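Local structure of GH127 beta-L-arabinofuranoside (Geobacillus stearothermophilus, 4QK0) at residues A[99-103]-A[154-160]. The protein probably hydrolyses terminal beta-L-arabinofuranosidic linkages, as a glycoside hydrolase of family 127. Sequence-based numbering, arbitrary orientation.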
ATOM      1  N   GLU A  99       6.321  18.443  41.835  1.00 37.61           N
ATOM      2  CA  GLU A  99       5.029  18.887  42.310  1.00 38.25           C
ATOM      3  C   GLU A  99       4.847  20.408  42.217  1.00 40.72           C
ATOM      4  O   GLU A  99       3.763  20.911  41.923  1.00 32.38           O
ATOM      5  CB  GLU A  99       4.841  18.413  43.736  1.00 41.42           C
ATOM      6  CG  GLU A  99       3.399  18.483  44.176  1.00 45.51           C
ATOM      7  CD  GLU A  99       3.065  17.530  45.323  1.00 48.53           C
ATOM      8  OE1 GLU A  99       3.748  16.483  45.466  1.00 49.24           O
ATOM      9  OE2 GLU A  99       2.104  17.839  46.063  1.00 47.57           O
ATOM     10  N   LYS A 100       5.930  21.140  42.479  1.00 40.63           N
ATOM     11  CA  LYS A 100       5.944  22.592  42.372  1.00 40.86           C
ATOM     12  C   LYS A 100       5.744  23.039  40.916  1.00 38.42           C
ATOM     13  O   LYS A 100       4.960  23.954  40.639  1.00 39.55           O
ATOM     14  CB  LYS A 100       7.275  23.108  42.968  1.00 53.56           C
ATOM     15  CG  LYS A 100       7.714  24.536  42.624  1.00 59.53           C
ATOM     16  CD  LYS A 100       6.888  25.574  43.361  1.00 64.53           C
ATOM     17  CE  LYS A 100       7.449  26.969  43.098  1.00 62.62           C
ATOM     18  NZ  LYS A 100       6.417  28.014  43.330  1.00 59.80           N
ATOM     19  N   LEU A 101       6.455  22.403  39.976  1.00 37.88           N
ATOM     20  CA  LEU A 101       6.269  22.695  38.556  1.00 37.02           C
ATOM     21  C   LEU A 101       4.802  22.530  38.199  1.00 33.73           C
ATOM     22  O   LEU A 101       4.233  23.376  37.562  1.00 34.89           O
ATOM     23  CB  LEU A 101       7.096  21.766  37.678  1.00 39.08           C
ATOM     24  CG  LEU A 101       8.600  21.919  37.763  1.00 40.35           C
ATOM     25  CD1 LEU A 101       9.269  20.863  36.877  1.00 47.43           C
ATOM     26  CD2 LEU A 101       9.057  23.314  37.342  1.00 38.83           C
ATOM     27  N   ALA A 102       4.209  21.420  38.613  1.00 31.19           N
ATOM     28  CA  ALA A 102       2.790  21.140  38.311  1.00 27.71           C
ATOM     29  C   ALA A 102       1.870  22.148  38.933  1.00 28.03           C
ATOM     30  O   ALA A 102       0.986  22.695  38.264  1.00 26.32           O
ATOM     31  CB  ALA A 102       2.427  19.746  38.783  1.00 26.67           C
ATOM     32  N   ASP A 103       2.081  22.429  40.219  1.00 29.11           N
ATOM     33  CA  ASP A 103       1.276  23.470  40.899  1.00 32.60           C
ATOM     34  C   ASP A 103       1.295  24.817  40.191  1.00 31.29           C
ATOM     35  O   ASP A 103       0.270  25.447  40.104  1.00 31.66           O
ATOM     36  CB  ASP A 103       1.677  23.598  42.387  1.00 34.06           C
ATOM     37  CG  ASP A 103       1.209  22.380  43.234  1.00 40.81           C
ATOM     38  OD1 ASP A 103       0.290  21.641  42.807  1.00 41.32           O
ATOM     39  OD2 ASP A 103       1.788  22.139  44.294  1.00 41.92           O
ATOM     40  N   TYR A 154      -4.472  14.248  39.352  1.00 25.49           N
ATOM     41  CA  TYR A 154      -3.638  15.052  40.197  1.00 28.26           C
ATOM     42  C   TYR A 154      -4.281  15.138  41.602  1.00 28.60           C
ATOM     43  O   TYR A 154      -3.591  15.084  42.597  1.00 26.63           O
ATOM     44  CB  TYR A 154      -3.423  16.452  39.560  1.00 30.10           C
ATOM     45  CG  TYR A 154      -2.298  17.210  40.210  1.00 36.19           C
ATOM     46  CD1 TYR A 154      -0.981  16.911  39.909  1.00 37.80           C
ATOM     47  CD2 TYR A 154      -2.545  18.195  41.176  1.00 39.67           C
ATOM     48  CE1 TYR A 154       0.069  17.567  40.521  1.00 39.28           C
ATOM     49  CE2 TYR A 154      -1.504  18.868  41.790  1.00 35.51           C
ATOM     50  CZ  TYR A 154      -0.196  18.548  41.457  1.00 39.24           C
ATOM     51  OH  TYR A 154       0.879  19.183  42.050  1.00 35.44           O
ATOM     52  N   PHE A 155      -5.604  15.235  41.666  1.00 30.68           N
ATOM     53  CA  PHE A 155      -6.285  15.166  42.950  1.00 31.94           C
ATOM     54  C   PHE A 155      -6.063  13.859  43.712  1.00 31.73           C
ATOM     55  O   PHE A 155      -5.729  13.858  44.898  1.00 34.28           O
ATOM     56  CB  PHE A 155      -7.769  15.379  42.772  1.00 32.30           C
ATOM     57  CG  PHE A 155      -8.517  15.260  44.053  1.00 33.83           C
ATOM     58  CD1 PHE A 155      -8.271  16.161  45.093  1.00 35.99           C
ATOM     59  CD2 PHE A 155      -9.416  14.236  44.256  1.00 33.24           C
ATOM     60  CE1 PHE A 155      -8.920  16.045  46.305  1.00 36.59           C
ATOM     61  CE2 PHE A 155     -10.085  14.120  45.468  1.00 34.40           C
ATOM     62  CZ  PHE A 155      -9.842  15.024  46.482  1.00 37.07           C
ATOM     63  N   ARG A 156      -6.226  12.752  43.033  1.00 32.99           N
ATOM     64  CA  ARG A 156      -6.063  11.439  43.644  1.00 36.42           C
ATOM     65  C   ARG A 156      -4.671  11.251  44.109  1.00 39.47           C
ATOM     66  O   ARG A 156      -4.467  10.565  45.097  1.00 38.77           O
ATOM     67  CB  ARG A 156      -6.427  10.286  42.672  1.00 38.28           C
ATOM     68  CG  ARG A 156      -7.897  10.285  42.353  1.00 43.32           C
ATOM     69  CD  ARG A 156      -8.381   9.115  41.525  1.00 48.95           C
ATOM     70  NE  ARG A 156      -9.706   8.850  42.064  1.00 59.09           N
ATOM     71  CZ  ARG A 156     -10.776   8.497  41.378  1.00 63.76           C
ATOM     72  NH1 ARG A 156     -10.701   8.325  40.060  1.00 65.28           N
ATOM     73  NH2 ARG A 156     -11.917   8.308  42.054  1.00 58.35           N
ATOM     74  N   ALA A 157      -3.708  11.853  43.420  1.00 35.75           N
ATOM     75  CA  ALA A 157      -2.301  11.670  43.793  1.00 36.86           C
ATOM     76  C   ALA A 157      -1.834  12.564  44.916  1.00 32.71           C
ATOM     77  O   ALA A 157      -0.968  12.181  45.684  1.00 32.14           O
ATOM     78  CB  ALA A 157      -1.386  11.932  42.580  1.00 37.03           C
ATOM     79  N   THR A 158      -2.287  13.807  44.915  1.00 33.37           N
ATOM     80  CA  THR A 158      -1.721  14.784  45.829  1.00 35.42           C
ATOM     81  C   THR A 158      -2.694  15.286  46.880  1.00 34.27           C
ATOM     82  O   THR A 158      -2.268  15.938  47.821  1.00 36.11           O
ATOM     83  CB  THR A 158      -1.235  16.031  45.086  1.00 33.02           C
ATOM     84  OG1 THR A 158      -2.355  16.696  44.473  1.00 28.22           O
ATOM     85  CG2 THR A 158      -0.198  15.670  44.066  1.00 36.29           C
ATOM     86  N   GLY A 159      -3.981  15.044  46.702  1.00 34.56           N
ATOM     87  CA  GLY A 159      -5.012  15.640  47.600  1.00 34.75           C
ATOM     88  C   GLY A 159      -5.328  17.080  47.274  1.00 36.07           C
ATOM     89  O   GLY A 159      -6.249  17.650  47.815  1.00 36.12           O
ATOM     90  N   LYS A 160      -4.579  17.686  46.352  1.00 38.04           N
ATOM     91  CA  LYS A 160      -4.812  19.086  45.995  1.00 39.17           C
ATOM     92  C   LYS A 160      -5.909  19.243  44.959  1.00 34.31           C
ATOM     93  O   LYS A 160      -5.782  18.760  43.854  1.00 35.32           O
ATOM     94  CB  LYS A 160      -3.508  19.735  45.489  1.00 41.90           C
ATOM     95  CG  LYS A 160      -2.403  19.704  46.520  1.00 39.88           C
ATOM     96  CD  LYS A 160      -1.103  20.207  45.953  1.00 37.27           C
ATOM     97  CE  LYS A 160      -0.041  20.164  47.029  1.00 38.39           C
ATOM     98  NZ  LYS A 160       1.300  20.332  46.409  1.00 41.17           N
TER
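Lys-160 reaches across to the helix segment 99-103 and holds two carboxylates at once, in a salt-bridge network. Its NZ lies 2.6 Å from Glu-99 OE2, meeting that oxygen on the anti side and somewhat out of the carboxylate plane. The second bridge, 2.8 Å from NZ to Asp-103 OD2, uses the syn lone pair of the aspartate oxygen. The lysine chain is extended beyond CG, which carries the ammonium group from the loop to the far helix. Glu-99 and Asp-103 stand one helical turn apart, and the shared ammonium, with Arg-94 beside Glu-99, probably eases the repulsion between their carboxylates.

The other oxygen of Asp-103, OD1, accepts a hydrogen bond of 2.6 Å from Tyr-154 OH. The hydroxyl comes from above the carboxylate plane, 54° out of it, and ring and carboxylate planes stand 86° apart. Asp-103 thus joins phenol and ammonium through separate oxygens.

Apolar contact across is slight: Ala-102 CB lies 3.7 Å from Tyr-154 CE1. Thr-158 CG2, from the same helix as the tyrosine, lies over one ring face near the rim and comes within 3.7 Å of Glu-99 OE2.

Within 154-160, Thr-158 OG1 donates to Tyr-154 O at 2.8 Å and accepts from Lys-160 N at 3.1 Å, the latter closing an ST turn. A chi1 of 64° sets OG1 between backbone N and carbonyl carbon, turned back to the Tyr-154 carbonyl, which it reaches from the face opposite to Thr-158 N. Gly-159, with positive phi, ends the helix and turns the chain toward Lys-160.

The contact joins helix 96-112 to the C-terminal end of helix 140-158 in the helical (alpha/alpha)6 barrel of the GH127 catalytic domain, the segment axes 13.1 Å apart and running roughly antiparallel. Arg-94 adds a salt bridge to Glu-99 OE2, while helix 76-92 packs Leu-90 against Glu-99 and Tyr-154, and Leu-83 against Ala-102.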